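Local coordinates for papain-like cysteine protease (Porcine reproductive and respiratory syndrome virus, PDB 3MTV), which acts as a viral papain-like cysteine protease and metal-dependent nuclease, and probably helps the virus to suppress host interferon signalling and protein synthesis, at residues Thr47-His52 with Ser58-Ile63. Residues are numbered along the deposited sequence; the frame is centred on the assembly and turned at random.
Sequences TSFPPH and SKFTFI
F49 and F60 meet as a T-shaped (edge-to-face) aromatic pair: the ring centroids lie 5.0 Å apart and the two planes stand at 88°. F49 supplies the edge. Its CZ sits over one face of F60, 3.4 Å above the plane and displaced toward the rim, so the approach is to the CD2–CE2 side of the ring and not to its middle. The pairing of CE2 of F49 with CE2 of F60 at 3.3 Å agrees with this offset. With CG anti to the carbonyl carbon in both (chi1 -56° for F49, -71° for F60), each ring is swung to the side of its own backbone N, and the two advance on each other from facing backbones.

F62 approaches F49 from the other segment as well, but edge to edge and more loosely: CE2 of F62 lies 4.4 Å from CE1 of F49, near the plane of each ring. The edge of F49 thus faces both phenylalanines of the 58-63 loop. S48 adds little, its OG standing 4.5 Å from CE2 of F62; that hydroxyl is hydrogen-bonded to the backbone O of R44 within helix 39-48.

At F49 the chain departs from the helical conformation of 39-48, and the ring reaches across to the loop that follows strand 54-56, an outermost strand of the four-stranded antiparallel sheet; the contact ties the end of the helix to the chain leaving that sheet. L80 packs on F60, continuing the apolar cluster past the two segments, and also touches S48. The probable catalytic residues C90 and H159 lie elsewhere. With no hydrogen bond across it and 137 Å² buried, cohesion rests on van der Waals contact and the weak electrostatics of ring hydrogens directed at a pi face.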
# COMPACT_ATOMS: atom_id res chain seq x y z
N THR A 47 14.59 -0.99 2.98
CA THR A 47 15.74 -0.26 3.49
C THR A 47 15.99 0.98 2.67
O THR A 47 16.31 2.08 3.20
CB THR A 47 16.99 -1.17 3.61
OG1 THR A 47 16.95 -1.77 4.91
CG2 THR A 47 18.22 -0.32 3.59
N SER A 48 15.82 0.90 1.37
CA SER A 48 16.20 2.09 0.66
C SER A 48 15.14 3.07 0.13
O SER A 48 15.40 4.25 -0.09
CB SER A 48 17.31 1.74 -0.33
OG SER A 48 16.94 0.59 -0.97
N PHE A 49 13.89 2.66 -0.01
CA PHE A 49 12.85 3.60 -0.49
C PHE A 49 11.81 4.07 0.47
O PHE A 49 11.80 3.66 1.61
CB PHE A 49 12.16 3.01 -1.65
CG PHE A 49 13.07 2.65 -2.71
CD1 PHE A 49 13.66 1.42 -2.74
CD2 PHE A 49 13.39 3.57 -3.67
CE1 PHE A 49 14.55 1.08 -3.74
CE2 PHE A 49 14.27 3.22 -4.71
CZ PHE A 49 14.82 1.95 -4.74
N PRO A 50 11.00 5.05 0.06
CA PRO A 50 9.99 5.33 1.08
C PRO A 50 8.67 4.58 0.75
O PRO A 50 8.40 4.26 -0.45
CB PRO A 50 9.81 6.85 0.90
CG PRO A 50 10.05 7.06 -0.64
CD PRO A 50 11.10 6.13 -0.99
N PRO A 51 7.78 4.41 1.74
CA PRO A 51 6.55 3.64 1.60
C PRO A 51 5.76 4.17 0.45
O PRO A 51 5.87 5.28 0.20
CB PRO A 51 5.86 3.96 2.85
CG PRO A 51 6.74 4.83 3.72
CD PRO A 51 7.63 5.42 2.78
N HIS A 52 5.11 3.35 -0.34
CA HIS A 52 3.95 3.77 -1.11
C HIS A 52 4.46 4.25 -2.35
O HIS A 52 3.66 4.66 -3.25
CB HIS A 52 3.09 4.90 -0.45
CG HIS A 52 2.60 4.62 0.98
ND1 HIS A 52 1.80 3.54 1.33
CD2 HIS A 52 2.79 5.33 2.13
CE1 HIS A 52 1.55 3.60 2.64
NE2 HIS A 52 2.12 4.69 3.14
N SER A 58 14.82 -3.75 -11.00
CA SER A 58 15.84 -4.02 -12.00
C SER A 58 16.54 -2.72 -12.40
O SER A 58 17.76 -2.68 -12.60
CB SER A 58 15.16 -4.56 -13.26
OG SER A 58 14.46 -3.51 -13.94
N LYS A 59 15.77 -1.64 -12.54
CA LYS A 59 16.32 -0.37 -12.92
C LYS A 59 17.33 0.24 -11.95
O LYS A 59 17.90 1.26 -12.24
CB LYS A 59 15.21 0.60 -13.21
CG LYS A 59 14.37 0.15 -14.35
CD LYS A 59 15.05 -1.00 -15.13
CE LYS A 59 14.07 -1.42 -16.23
NZ LYS A 59 13.04 -0.30 -16.46
N PHE A 60 17.56 -0.38 -10.81
CA PHE A 60 18.43 0.19 -9.78
C PHE A 60 19.60 -0.71 -9.48
O PHE A 60 19.52 -1.87 -9.82
CB PHE A 60 17.67 0.29 -8.44
CG PHE A 60 16.60 1.35 -8.42
CD1 PHE A 60 15.41 1.19 -9.13
CD2 PHE A 60 16.76 2.50 -7.68
CE1 PHE A 60 14.42 2.15 -9.10
CE2 PHE A 60 15.79 3.44 -7.65
CZ PHE A 60 14.62 3.27 -8.36
N THR A 61 20.63 -0.24 -8.77
CA THR A 61 21.71 -1.14 -8.61
C THR A 61 22.12 -1.17 -7.13
O THR A 61 22.09 -0.17 -6.50
CB THR A 61 22.79 -0.91 -9.79
OG1 THR A 61 23.58 0.20 -9.48
CG2 THR A 61 22.15 -0.68 -11.38
N PHE A 62 22.37 -2.33 -6.52
CA PHE A 62 22.41 -2.43 -5.05
C PHE A 62 23.83 -2.79 -4.68
O PHE A 62 24.58 -3.07 -5.56
CB PHE A 62 21.30 -3.38 -4.53
CG PHE A 62 19.92 -2.95 -5.01
CD1 PHE A 62 19.46 -3.30 -6.31
CD2 PHE A 62 19.14 -2.06 -4.23
CE1 PHE A 62 18.20 -2.80 -6.85
CE2 PHE A 62 17.92 -1.56 -4.75
CZ PHE A 62 17.45 -1.94 -6.06
N ILE A 63 24.23 -2.70 -3.42
CA ILE A 63 25.65 -2.76 -3.08
C ILE A 63 25.62 -3.19 -1.64
O ILE A 63 24.60 -3.37 -1.09
CB ILE A 63 26.50 -1.38 -3.19
CG1 ILE A 63 26.35 -0.51 -1.90
CG2 ILE A 63 26.38 -0.65 -4.65
CD1 ILE A 63 27.51 0.54 -1.52